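Local coordinates for protein 4-hydroxybenzoyl-CoA thioesterase (Pseudomonas sp. CBS3, PDB 1LO7) that hydrolyses 4-hydroxybenzoyl-CoA to 4-hydroxybenzoate and coenzyme A, the last step in converting 4-chlorobenzoate to 4-hydroxybenzoate, at residues H28-A33 and D76-E81; V118-M121 and R126-A129. All coordinates share one frame; numbering follows the deposited sequence.

How the contacts relate
Contacts 1 and 2 lie along one 4-hydroxyphenacyl coenzyme A molecule and share the curved antiparallel sheet of the hot-dog fold. Contact 1 packs helix 25-41 on strand 77-87. Contact 2 is a beta hairpin near the edge of the sheet. Their centres are about 25 Å apart and their nearest atoms about 10 Å, and they do not touch. The ligand spans the gap. Asp-32 of contact 1 meets its hydroxyphenyl ring, while Val-118, Leu-127 and Ala-129 of contact 2 meet the pantetheine, ribose and diphosphate portions. The side chain of Trp-30 is about 11 Å from that of the active-site residue Asp-17 and about 9 Å from a second bound 4-hydroxyphenacyl coenzyme A.

Contact 1 (H28-A33 and D76-E81); sequences HRWLDA and DVLTIE. With 4CO (4-hydroxyphenacyl coenzyme A), chain B.
The indole of Trp-30 meets Leu-78 through its six-membered ring. Methyl CD1 of Leu-78 approaches obliquely, 3.7 Å from CZ3 of Trp-30 and nearly as close to CE3. The two side chains cross at about a right angle. The second flat group is the carboxylate of Asp-32, which turns to the bound ligand. Its OD1 sits beside two adjacent carbons of the hydroxyphenyl ring, 3.4 Å from C6B of the ligand. CG of Asp-32 lies anti to the backbone N (chi1 -163°), which sends the carboxylate off the helix towards that ring. OD1 also forms a salt bridge with Arg-117, and OD2 accepts a hydrogen bond from Trp-23 NE1 of the second subunit. These two bonds probably fix the rotation of the carboxylate.

The contact with 76-81 itself is apolar and buried, with 161 Å² covered in all, both sides summed. Besides Leu-78, it rests on Ile-80, whose CD1 lies 4.0 Å from CB of Trp-30. Chi2 of Ile-80 is extended (-178°), which carries CD1 outward to meet the helix.

This is the packing of the hot-dog fold, with helix 25-41 lying along the curved sheet. Strand 77-87 carries Leu-78 and Ile-80 on its helix-facing side. Gln-9 on strand 4-10 and Ile-11 also touch Trp-30, and Val-98 on strand 91-101 packs against Leu-78.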
ATOM      1  N   HIS A  28      -0.847  -6.430   8.272  1.00  8.01           N
ATOM      2  CA  HIS A  28       0.059  -5.632   9.085  1.00  8.99           C
ATOM      3  C   HIS A  28      -0.366  -4.157   9.094  1.00 15.37           C
ATOM      4  O   HIS A  28      -0.218  -3.479  10.088  1.00 11.81           O
ATOM      5  CB  HIS A  28       1.520  -5.812   8.590  1.00 10.08           C
ATOM      6  CG  HIS A  28       1.951  -7.225   8.803  1.00 13.68           C
ATOM      7  ND1 HIS A  28       2.220  -7.723  10.100  1.00 13.22           N
ATOM      8  CD2 HIS A  28       2.145  -8.237   7.893  1.00 13.25           C
ATOM      9  CE1 HIS A  28       2.575  -9.022   9.943  1.00 14.90           C
ATOM     10  NE2 HIS A  28       2.542  -9.348   8.631  1.00 13.68           N
ATOM     11  N   ARG A  29      -0.918  -3.645   7.961  1.00 10.94           N
ATOM     12  CA  ARG A  29      -1.383  -2.258   7.937  1.00  7.71           C
ATOM     13  C   ARG A  29      -2.482  -2.164   8.982  1.00  8.86           C
ATOM     14  O   ARG A  29      -2.506  -1.227   9.762  1.00 12.03           O
ATOM     15  CB  ARG A  29      -2.068  -1.924   6.584  1.00  9.39           C
ATOM     16  CG  ARG A  29      -1.130  -1.652   5.433  1.00 34.30           C
ATOM     17  CD  ARG A  29      -1.750  -0.653   4.442  1.00 41.86           C
ATOM     18  NE  ARG A  29      -2.927  -1.202   3.802  1.00 20.63           N
ATOM     19  CZ  ARG A  29      -4.185  -0.878   4.085  1.00 27.79           C
ATOM     20  NH1 ARG A  29      -4.452   0.024   4.995  1.00 27.71           N
ATOM     21  NH2 ARG A  29      -5.212  -1.466   3.423  1.00 25.43           N
ATOM     22  N   TRP A  30      -3.370  -3.143   8.993  1.00  6.92           N
ATOM     23  CA  TRP A  30      -4.470  -3.088   9.947  1.00  8.14           C
ATOM     24  C   TRP A  30      -4.010  -3.256  11.410  1.00 13.12           C
ATOM     25  O   TRP A  30      -4.574  -2.608  12.352  1.00 10.51           O
ATOM     26  CB  TRP A  30      -5.598  -4.060   9.568  1.00  7.47           C
ATOM     27  CG  TRP A  30      -6.120  -3.778   8.201  1.00  8.72           C
ATOM     28  CD1 TRP A  30      -6.278  -2.555   7.618  1.00 11.95           C
ATOM     29  CD2 TRP A  30      -6.540  -4.750   7.249  1.00 10.21           C
ATOM     30  NE1 TRP A  30      -6.778  -2.711   6.336  1.00 12.78           N
ATOM     31  CE2 TRP A  30      -6.926  -4.059   6.088  1.00 11.09           C
ATOM     32  CE3 TRP A  30      -6.579  -6.150   7.258  1.00 10.40           C
ATOM     33  CZ2 TRP A  30      -7.375  -4.763   4.973  1.00 11.57           C
ATOM     34  CZ3 TRP A  30      -7.032  -6.827   6.161  1.00  9.60           C
ATOM     35  CH2 TRP A  30      -7.417  -6.137   5.019  1.00  9.16           C
ATOM     36  N   LEU A  31      -3.013  -4.137  11.611  1.00 10.37           N
ATOM     37  CA  LEU A  31      -2.465  -4.350  12.951  1.00 11.06           C
ATOM     38  C   LEU A  31      -1.858  -3.036  13.449  1.00 10.42           C
ATOM     39  O   LEU A  31      -2.028  -2.638  14.576  1.00 11.31           O
ATOM     40  CB  LEU A  31      -1.403  -5.471  12.960  0.50 12.11           C
ATOM     41  CG  LEU A  31      -1.966  -6.833  13.393  0.50 18.02           C
ATOM     42  CD1 LEU A  31      -3.455  -6.935  13.115  0.50 13.34           C
ATOM     43  CD2 LEU A  31      -1.200  -7.977  12.741  0.50 24.68           C
ATOM     44  N   ASP A  32      -1.157  -2.321  12.549  1.00  8.71           N
ATOM     45  CA  ASP A  32      -0.557  -1.038  12.935  1.00  9.45           C
ATOM     46  C   ASP A  32      -1.620  -0.006  13.316  1.00 10.11           C
ATOM     47  O   ASP A  32      -1.452   0.782  14.275  1.00  9.78           O
ATOM     48  CB  ASP A  32       0.393  -0.503  11.854  1.00  9.75           C
ATOM     49  CG  ASP A  32       1.277   0.552  12.450  1.00 10.72           C
ATOM     50  OD1 ASP A  32       1.989   0.304  13.410  1.00 10.76           O
ATOM     51  OD2 ASP A  32       1.223   1.733  11.862  1.00  9.83           O
ATOM     52  N   ALA A  33      -2.748  -0.002  12.582  1.00  9.15           N
ATOM     53  CA  ALA A  33      -3.799   0.956  12.921  1.00  9.71           C
ATOM     54  C   ALA A  33      -4.426   0.541  14.251  1.00  9.76           C
ATOM     55  O   ALA A  33      -4.758   1.365  15.117  1.00 11.06           O
ATOM     56  CB  ALA A  33      -4.875   0.961  11.821  1.00 10.75           C
ATOM     57  N   ASP A  76     -15.650  -8.847   3.594  1.00 13.04           N
ATOM     58  CA  ASP A  76     -15.637  -9.416   4.922  1.00 11.66           C
ATOM     59  C   ASP A  76     -15.322  -8.266   5.910  1.00 18.89           C
ATOM     60  O   ASP A  76     -14.496  -7.386   5.656  1.00 13.34           O
ATOM     61  CB  ASP A  76     -14.522 -10.502   5.143  1.00 10.41           C
ATOM     62  CG  ASP A  76     -14.819 -11.792   4.419  1.00 13.76           C
ATOM     63  OD1 ASP A  76     -15.922 -12.015   3.980  1.00 16.89           O
ATOM     64  OD2 ASP A  76     -13.782 -12.584   4.275  1.00 14.69           O
ATOM     65  N   VAL A  77     -15.994  -8.294   7.054  1.00 15.45           N
ATOM     66  CA  VAL A  77     -15.767  -7.308   8.071  1.00 13.97           C
ATOM     67  C   VAL A  77     -14.965  -7.994   9.173  1.00 16.76           C
ATOM     68  O   VAL A  77     -15.465  -8.914   9.805  1.00 13.53           O
ATOM     69  CB  VAL A  77     -17.072  -6.722   8.617  1.00 15.78           C
ATOM     70  CG1 VAL A  77     -16.777  -5.894   9.867  1.00 16.65           C
ATOM     71  CG2 VAL A  77     -17.699  -5.852   7.536  1.00 15.31           C
ATOM     72  N   LEU A  78     -13.731  -7.535   9.385  1.00 10.81           N
ATOM     73  CA  LEU A  78     -12.913  -8.113  10.409  1.00  9.32           C
ATOM     74  C   LEU A  78     -13.081  -7.389  11.729  1.00 12.62           C
ATOM     75  O   LEU A  78     -13.312  -6.179  11.779  1.00 12.01           O
ATOM     76  CB  LEU A  78     -11.417  -8.020  10.033  1.00 11.99           C
ATOM     77  CG  LEU A  78     -11.035  -8.593   8.672  1.00 12.04           C
ATOM     78  CD1 LEU A  78      -9.586  -8.208   8.407  1.00 14.37           C
ATOM     79  CD2 LEU A  78     -11.095 -10.107   8.736  1.00 12.17           C
ATOM     80  N   THR A  79     -12.922  -8.160  12.814  1.00 10.55           N
ATOM     81  CA  THR A  79     -12.976  -7.593  14.121  1.00 11.72           C
ATOM     82  C   THR A  79     -11.595  -7.815  14.713  1.00 13.41           C
ATOM     83  O   THR A  79     -11.120  -8.958  14.736  1.00 14.45           O
ATOM     84  CB  THR A  79     -14.060  -8.222  14.994  1.00 13.44           C
ATOM     85  OG1 THR A  79     -15.309  -7.800  14.509  1.00 14.64           O
ATOM     86  CG2 THR A  79     -13.897  -7.680  16.397  1.00 17.84           C
ATOM     87  N   ILE A  80     -10.947  -6.725  15.117  1.00  9.75           N
ATOM     88  CA  ILE A  80      -9.623  -6.832  15.709  1.00 12.20           C
ATOM     89  C   ILE A  80      -9.668  -6.518  17.234  1.00 13.08           C
ATOM     90  O   ILE A  80     -10.208  -5.476  17.635  1.00 15.25           O
ATOM     91  CB  ILE A  80      -8.634  -5.912  15.010  1.00 14.27           C
ATOM     92  CG1 ILE A  80      -8.794  -6.080  13.497  1.00 13.62           C
ATOM     93  CG2 ILE A  80      -7.209  -6.242  15.509  1.00 13.39           C
ATOM     94  CD1 ILE A  80      -7.801  -5.229  12.712  1.00 16.66           C
ATOM     95  N   GLU A  81      -9.124  -7.414  18.062  1.00 12.23           N
ATOM     96  CA  GLU A  81      -9.072  -7.213  19.513  1.00 11.23           C
ATOM     97  C   GLU A  81      -7.608  -7.066  19.894  1.00 11.51           C
ATOM     98  O   GLU A  81      -6.790  -7.917  19.580  1.00 12.68           O
ATOM     99  CB  GLU A  81      -9.749  -8.381  20.235  1.00 12.37           C
ATOM    100  CG  GLU A  81      -9.845  -8.170  21.737  1.00 50.63           C
ATOM    101  CD  GLU A  81     -10.851  -9.103  22.338  1.00100.00           C
ATOM    102  OE1 GLU A  81     -11.648  -9.700  21.645  1.00100.00           O
ATOM    103  OE2 GLU A  81     -10.834  -9.148  23.654  1.00100.00           O
TER
HETATM  104  N1A 4CO B 170      12.828  -9.247  20.212  1.00 13.46           N
HETATM  105  C2A 4CO B 170      12.377  -8.871  21.447  1.00 17.56           C
HETATM  106  N3A 4CO B 170      12.602  -7.741  22.066  1.00 11.61           N
HETATM  107  C4A 4CO B 170      13.356  -6.899  21.328  1.00 12.65           C
HETATM  108  C5A 4CO B 170      13.891  -7.149  20.076  1.00 12.37           C
HETATM  109  C6A 4CO B 170      13.596  -8.391  19.494  1.00 14.95           C
HETATM  110  N6A 4CO B 170      14.036  -8.743  18.305  1.00 18.38           N
HETATM  111  N7A 4CO B 170      14.636  -6.062  19.626  1.00 13.68           N
HETATM  112  C8A 4CO B 170      14.555  -5.169  20.620  1.00 14.59           C
HETATM  113  N9A 4CO B 170      13.815  -5.634  21.676  1.00 13.40           N
HETATM  114  C1D 4CO B 170      13.581  -4.985  22.969  1.00 13.03           C
HETATM  115  C2D 4CO B 170      14.842  -4.966  23.827  1.00 15.93           C
HETATM  116  O2D 4CO B 170      15.068  -6.226  24.465  1.00 19.55           O
HETATM  117  C3D 4CO B 170      14.433  -3.917  24.847  1.00 17.44           C
HETATM  118  O3D 4CO B 170      13.384  -4.397  25.649  1.00 20.03           O
HETATM  119  P3D 4CO B 170      13.413  -4.285  27.225  1.00 17.07           P
HETATM  120  O7A 4CO B 170      14.193  -5.408  27.704  1.00 35.28           O
HETATM  121  O8A 4CO B 170      13.996  -3.001  27.626  1.00 18.54           O
HETATM  122  O9A 4CO B 170      11.941  -4.378  27.712  1.00 15.98           O
HETATM  123  C4D 4CO B 170      13.800  -2.901  23.902  1.00 17.83           C
HETATM  124  O4D 4CO B 170      13.386  -3.651  22.718  1.00 15.65           O
HETATM  125  C5D 4CO B 170      14.614  -1.694  23.543  1.00 18.24           C
HETATM  126  O5D 4CO B 170      15.699  -2.133  22.722  1.00 20.34           O
HETATM  127  P1A 4CO B 170      17.161  -1.626  23.073  1.00 20.47           P
HETATM  128  O1A 4CO B 170      18.013  -2.434  22.187  1.00 19.71           O
HETATM  129  O2A 4CO B 170      17.483  -1.789  24.472  1.00 26.34           O
HETATM  130  O3A 4CO B 170      17.265  -0.135  22.781  1.00 16.88           O
HETATM  131  P2A 4CO B 170      17.704   0.656  21.456  1.00 17.81           P
HETATM  132  O4A 4CO B 170      17.404   2.080  21.717  1.00 16.32           O
HETATM  133  O5A 4CO B 170      19.144   0.482  21.274  1.00 19.36           O
HETATM  134  O6A 4CO B 170      17.083   0.007  20.077  1.00 15.58           O
HETATM  135  CBP 4CO B 170      15.495   0.455  18.419  1.00 16.19           C
HETATM  136  CCP 4CO B 170      15.695   0.105  19.895  1.00 18.53           C
HETATM  137  CDP 4CO B 170      16.223   1.760  18.054  1.00 13.65           C
HETATM  138  CEP 4CO B 170      14.008   0.517  18.098  1.00 18.34           C
HETATM  139  CAP 4CO B 170      16.235  -0.539  17.509  1.00 16.30           C
HETATM  140  OAP 4CO B 170      15.791  -1.872  17.770  1.00 12.62           O
HETATM  141  C9P 4CO B 170      15.796  -0.375  16.054  1.00 11.24           C
HETATM  142  O9P 4CO B 170      16.054   0.644  15.450  1.00 14.09           O
HETATM  143  N8P 4CO B 170      14.988  -1.433  15.478  1.00 11.41           N
HETATM  144  C7P 4CO B 170      14.431  -1.062  14.172  1.00 12.59           C
HETATM  145  C6P 4CO B 170      13.040  -0.423  14.302  1.00 13.91           C
HETATM  146  C5P 4CO B 170      12.377  -0.403  12.921  1.00 15.50           C
HETATM  147  O5P 4CO B 170      12.896   0.133  11.947  1.00 12.73           O
HETATM  148  N4P 4CO B 170      11.087  -1.050  12.909  1.00  9.25           N
HETATM  149  C3P 4CO B 170      10.459  -1.171  11.601  1.00  9.85           C
HETATM  150  C2P 4CO B 170       9.893   0.142  11.131  1.00 17.59           C
HETATM  151  S1P 4CO B 170       9.209   1.168  12.433  1.00 18.77           S
HETATM  152  O1B 4CO B 170       6.229   1.215  11.097  1.00 14.50           O
HETATM  153  C1B 4CO B 170       6.781   2.039  11.805  1.00 11.31           C
HETATM  154  C2B 4CO B 170       6.056   2.624  12.939  1.00  7.93           C
HETATM  155  C3B 4CO B 170       6.707   3.592  13.743  1.00  9.97           C
HETATM  156  C4B 4CO B 170       6.024   4.172  14.809  1.00  8.40           C
HETATM  157  C5B 4CO B 170       4.684   3.811  15.059  1.00 11.15           C
HETATM  158  O2B 4CO B 170       3.953   4.434  16.093  1.00 11.52           O
HETATM  159  C6B 4CO B 170       4.050   2.819  14.259  1.00  8.06           C
HETATM  160  C7B 4CO B 170       4.743   2.222  13.188  1.00  8.78           C
HETATM  161  CB  4CO B 170       8.192   2.430  11.568  1.00 11.04           C

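Contact 2 (V118-M121 and R126-A129); sequences VFAM and RLRA. With 4CO (4-hydroxyphenacyl coenzyme A), chain B.
Strands 118-121 and 126-129 run antiparallel, with Met-121 and Arg-128 as a hydrogen-bonded pair and Ala-120 and Ala-129 as a non-hydrogen-bonded pair. They form a beta hairpin of the hot-dog sheet. Met-121 N donates to Arg-128 O at 2.9 Å, and Arg-128 N returns a bond to Met-121 O. The second is less straight at its hydrogen. The CA-H of Ala-129 points to Phe-119 O, a weaker contact.

Ala-120 and Ala-129 put their CB atoms on one face, where Leu-127 CD1 packs on the first and the ligand's C5D on the second. CB of Ala-129 also packs 3.9 Å from CG2 of Val-118. The other methyl of Val-118, CG1, lies 3.6 Å from the ribose oxygen O4D of the ligand. Leu-127 bridges the hairpin and the ligand. With CG anti to the backbone N (chi1 -176°), the branch lies between Ala-120 and the ligand: CD1 packs 3.7 Å from Ala-120 CB, and CD2 lies 3.7 Å from methyl CEP of the pantetheine arm. An alanine at Leu-127 is likely to leave a gap between Ala-120 and the ligand, with CEP losing the contact it makes with CD2.

Met-121 and Arg-128 lie on the other face. The Arg-128 chain bends at chi2 and chi3, and its NE forms a salt bridge with Asp-123. Phe-119 points away from 126-129, into an aromatic group with Phe-39, Phe-92 and Tyr-136, close to the substrate-binding residues Trp-47 and Thr-59. At the ligand, the strand backbone also binds the diphosphate: Ala-129 N donates a nearly straight hydrogen bond (165°) to phosphate oxygen O4A at 3.0 Å.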
ATOM      1  N   VAL A 118       8.206  -0.555  21.113  1.00 11.62           N
ATOM      2  CA  VAL A 118       8.811   0.298  22.135  1.00  8.57           C
ATOM      3  C   VAL A 118       8.402   1.695  21.866  1.00  9.50           C
ATOM      4  O   VAL A 118       8.102   2.036  20.724  1.00  9.55           O
ATOM      5  CB  VAL A 118      10.313   0.299  22.042  1.00  9.81           C
ATOM      6  CG1 VAL A 118      10.870  -1.093  22.285  1.00 10.49           C
ATOM      7  CG2 VAL A 118      10.796   0.891  20.718  1.00 10.90           C
ATOM      8  N   PHE A 119       8.382   2.509  22.935  1.00 11.49           N
ATOM      9  CA  PHE A 119       8.107   3.940  22.805  1.00 11.06           C
ATOM     10  C   PHE A 119       9.443   4.497  22.387  1.00 10.26           C
ATOM     11  O   PHE A 119      10.448   4.066  22.897  1.00 13.14           O
ATOM     12  CB  PHE A 119       7.632   4.612  24.089  1.00 10.44           C
ATOM     13  CG  PHE A 119       6.159   4.339  24.290  1.00  8.29           C
ATOM     14  CD1 PHE A 119       5.191   5.179  23.743  1.00  9.85           C
ATOM     15  CD2 PHE A 119       5.747   3.216  25.008  1.00 12.91           C
ATOM     16  CE1 PHE A 119       3.839   4.932  23.953  1.00 11.85           C
ATOM     17  CE2 PHE A 119       4.392   2.955  25.216  1.00 12.33           C
ATOM     18  CZ  PHE A 119       3.437   3.814  24.672  1.00  9.91           C
ATOM     19  N   ALA A 120       9.477   5.411  21.425  1.00 11.03           N
ATOM     20  CA  ALA A 120      10.779   5.867  21.029  1.00 10.09           C
ATOM     21  C   ALA A 120      10.809   7.338  20.716  1.00 13.53           C
ATOM     22  O   ALA A 120       9.789   7.993  20.577  1.00 12.46           O
ATOM     23  CB  ALA A 120      11.235   5.120  19.768  1.00 11.32           C
ATOM     24  N   MET A 121      12.047   7.803  20.561  1.00 13.70           N
ATOM     25  CA  MET A 121      12.321   9.171  20.216  1.00 11.99           C
ATOM     26  C   MET A 121      13.258   9.162  19.062  1.00 12.39           C
ATOM     27  O   MET A 121      13.935   8.176  18.843  1.00 13.50           O
ATOM     28  CB  MET A 121      12.804   9.924  21.435  0.50 15.20           C
ATOM     29  CG  MET A 121      11.571  10.015  22.309  0.50 22.69           C
ATOM     30  SD  MET A 121      11.881  11.058  23.685  0.50 26.51           S
ATOM     31  CE  MET A 121      13.663  10.723  23.728  0.50 20.73           C
ATOM     32  N   ARG A 126      18.727   9.292  14.571  1.00 13.25           N
ATOM     33  CA  ARG A 126      18.755   8.031  15.298  1.00 11.47           C
ATOM     34  C   ARG A 126      17.576   7.728  16.172  1.00 14.53           C
ATOM     35  O   ARG A 126      17.307   8.439  17.134  1.00 15.59           O
ATOM     36  CB  ARG A 126      19.953   8.031  16.215  1.00 15.44           C
ATOM     37  CG  ARG A 126      21.263   8.071  15.436  1.00 70.00           C
ATOM     38  CD  ARG A 126      22.456   8.248  16.350  1.00 81.59           C
ATOM     39  NE  ARG A 126      23.763   8.432  15.736  1.00 76.15           N
ATOM     40  CZ  ARG A 126      24.879   8.722  16.415  1.00 98.04           C
ATOM     41  NH1 ARG A 126      24.913   8.866  17.753  1.00 73.32           N
ATOM     42  NH2 ARG A 126      26.007   8.879  15.706  1.00 48.90           N
ATOM     43  N   LEU A 127      16.891   6.640  15.830  1.00 15.01           N
ATOM     44  CA  LEU A 127      15.758   6.188  16.628  1.00 15.72           C
ATOM     45  C   LEU A 127      16.297   5.620  17.995  1.00 17.28           C
ATOM     46  O   LEU A 127      17.326   4.969  18.097  1.00 13.44           O
ATOM     47  CB  LEU A 127      15.053   5.098  15.831  1.00 11.86           C
ATOM     48  CG  LEU A 127      13.809   4.647  16.536  1.00 14.63           C
ATOM     49  CD1 LEU A 127      12.784   5.807  16.503  1.00 12.92           C
ATOM     50  CD2 LEU A 127      13.310   3.379  15.809  1.00 14.39           C
ATOM     51  N   ARG A 128      15.613   5.864  19.093  1.00 11.75           N
ATOM     52  CA  ARG A 128      16.090   5.370  20.353  1.00 12.73           C
ATOM     53  C   ARG A 128      14.906   4.992  21.264  1.00 13.97           C
ATOM     54  O   ARG A 128      13.979   5.788  21.482  1.00 12.85           O
ATOM     55  CB  ARG A 128      16.962   6.460  20.994  1.00 17.20           C
ATOM     56  CG  ARG A 128      17.013   6.370  22.521  1.00 33.81           C
ATOM     57  CD  ARG A 128      18.394   6.017  23.064  1.00 99.83           C
ATOM     58  NE  ARG A 128      19.367   7.106  22.931  1.00100.00           N
ATOM     59  CZ  ARG A 128      20.691   7.004  23.134  1.00100.00           C
ATOM     60  NH1 ARG A 128      21.280   5.854  23.488  1.00100.00           N
ATOM     61  NH2 ARG A 128      21.448   8.098  22.976  1.00 47.33           N
ATOM     62  N   ALA A 129      14.941   3.780  21.809  1.00 10.75           N
ATOM     63  CA  ALA A 129      13.876   3.348  22.677  1.00 13.24           C
ATOM     64  C   ALA A 129      13.983   3.932  24.065  1.00 13.75           C
ATOM     65  O   ALA A 129      15.078   4.215  24.567  1.00 13.86           O
ATOM     66  CB  ALA A 129      13.923   1.834  22.845  1.00 13.56           C
TER
HETATM   67  N1A 4CO B 170      12.828  -9.247  20.212  1.00 13.46           N
HETATM   68  C2A 4CO B 170      12.377  -8.871  21.447  1.00 17.56           C
HETATM   69  N3A 4CO B 170      12.602  -7.741  22.066  1.00 11.61           N
HETATM   70  C4A 4CO B 170      13.356  -6.899  21.328  1.00 12.65           C
HETATM   71  C5A 4CO B 170      13.891  -7.149  20.076  1.00 12.37           C
HETATM   72  C6A 4CO B 170      13.596  -8.391  19.494  1.00 14.95           C
HETATM   73  N6A 4CO B 170      14.036  -8.743  18.305  1.00 18.38           N
HETATM   74  N7A 4CO B 170      14.636  -6.062  19.626  1.00 13.68           N
HETATM   75  C8A 4CO B 170      14.555  -5.169  20.620  1.00 14.59           C
HETATM   76  N9A 4CO B 170      13.815  -5.634  21.676  1.00 13.40           N
HETATM   77  C1D 4CO B 170      13.581  -4.985  22.969  1.00 13.03           C
HETATM   78  C2D 4CO B 170      14.842  -4.966  23.827  1.00 15.93           C
HETATM   79  O2D 4CO B 170      15.068  -6.226  24.465  1.00 19.55           O
HETATM   80  C3D 4CO B 170      14.433  -3.917  24.847  1.00 17.44           C
HETATM   81  O3D 4CO B 170      13.384  -4.397  25.649  1.00 20.03           O
HETATM   82  P3D 4CO B 170      13.413  -4.285  27.225  1.00 17.07           P
HETATM   83  O7A 4CO B 170      14.193  -5.408  27.704  1.00 35.28           O
HETATM   84  O8A 4CO B 170      13.996  -3.001  27.626  1.00 18.54           O
HETATM   85  O9A 4CO B 170      11.941  -4.378  27.712  1.00 15.98           O
HETATM   86  C4D 4CO B 170      13.800  -2.901  23.902  1.00 17.83           C
HETATM   87  O4D 4CO B 170      13.386  -3.651  22.718  1.00 15.65           O
HETATM   88  C5D 4CO B 170      14.614  -1.694  23.543  1.00 18.24           C
HETATM   89  O5D 4CO B 170      15.699  -2.133  22.722  1.00 20.34           O
HETATM   90  P1A 4CO B 170      17.161  -1.626  23.073  1.00 20.47           P
HETATM   91  O1A 4CO B 170      18.013  -2.434  22.187  1.00 19.71           O
HETATM   92  O2A 4CO B 170      17.483  -1.789  24.472  1.00 26.34           O
HETATM   93  O3A 4CO B 170      17.265  -0.135  22.781  1.00 16.88           O
HETATM   94  P2A 4CO B 170      17.704   0.656  21.456  1.00 17.81           P
HETATM   95  O4A 4CO B 170      17.404   2.080  21.717  1.00 16.32           O
HETATM   96  O5A 4CO B 170      19.144   0.482  21.274  1.00 19.36           O
HETATM   97  O6A 4CO B 170      17.083   0.007  20.077  1.00 15.58           O
HETATM   98  CBP 4CO B 170      15.495   0.455  18.419  1.00 16.19           C
HETATM   99  CCP 4CO B 170      15.695   0.105  19.895  1.00 18.53           C
HETATM  100  CDP 4CO B 170      16.223   1.760  18.054  1.00 13.65           C
HETATM  101  CEP 4CO B 170      14.008   0.517  18.098  1.00 18.34           C
HETATM  102  CAP 4CO B 170      16.235  -0.539  17.509  1.00 16.30           C
HETATM  103  OAP 4CO B 170      15.791  -1.872  17.770  1.00 12.62           O
HETATM  104  C9P 4CO B 170      15.796  -0.375  16.054  1.00 11.24           C
HETATM  105  O9P 4CO B 170      16.054   0.644  15.450  1.00 14.09           O
HETATM  106  N8P 4CO B 170      14.988  -1.433  15.478  1.00 11.41           N
HETATM  107  C7P 4CO B 170      14.431  -1.062  14.172  1.00 12.59           C
HETATM  108  C6P 4CO B 170      13.040  -0.423  14.302  1.00 13.91           C
HETATM  109  C5P 4CO B 170      12.377  -0.403  12.921  1.00 15.50           C
HETATM  110  O5P 4CO B 170      12.896   0.133  11.947  1.00 12.73           O
HETATM  111  N4P 4CO B 170      11.087  -1.050  12.909  1.00  9.25           N
HETATM  112  C3P 4CO B 170      10.459  -1.171  11.601  1.00  9.85           C
HETATM  113  C2P 4CO B 170       9.893   0.142  11.131  1.00 17.59           C
HETATM  114  S1P 4CO B 170       9.209   1.168  12.433  1.00 18.77           S
HETATM  115  O1B 4CO B 170       6.229   1.215  11.097  1.00 14.50           O
HETATM  116  C1B 4CO B 170       6.781   2.039  11.805  1.00 11.31           C
HETATM  117  C2B 4CO B 170       6.056   2.624  12.939  1.00  7.93           C
HETATM  118  C3B 4CO B 170       6.707   3.592  13.743  1.00  9.97           C
HETATM  119  C4B 4CO B 170       6.024   4.172  14.809  1.00  8.40           C
HETATM  120  C5B 4CO B 170       4.684   3.811  15.059  1.00 11.15           C
HETATM  121  O2B 4CO B 170       3.953   4.434  16.093  1.00 11.52           O
HETATM  122  C6B 4CO B 170       4.050   2.819  14.259  1.00  8.06           C
HETATM  123  C7B 4CO B 170       4.743   2.222  13.188  1.00  8.78           C
HETATM  124  CB  4CO B 170       8.192   2.430  11.568  1.00 11.04           C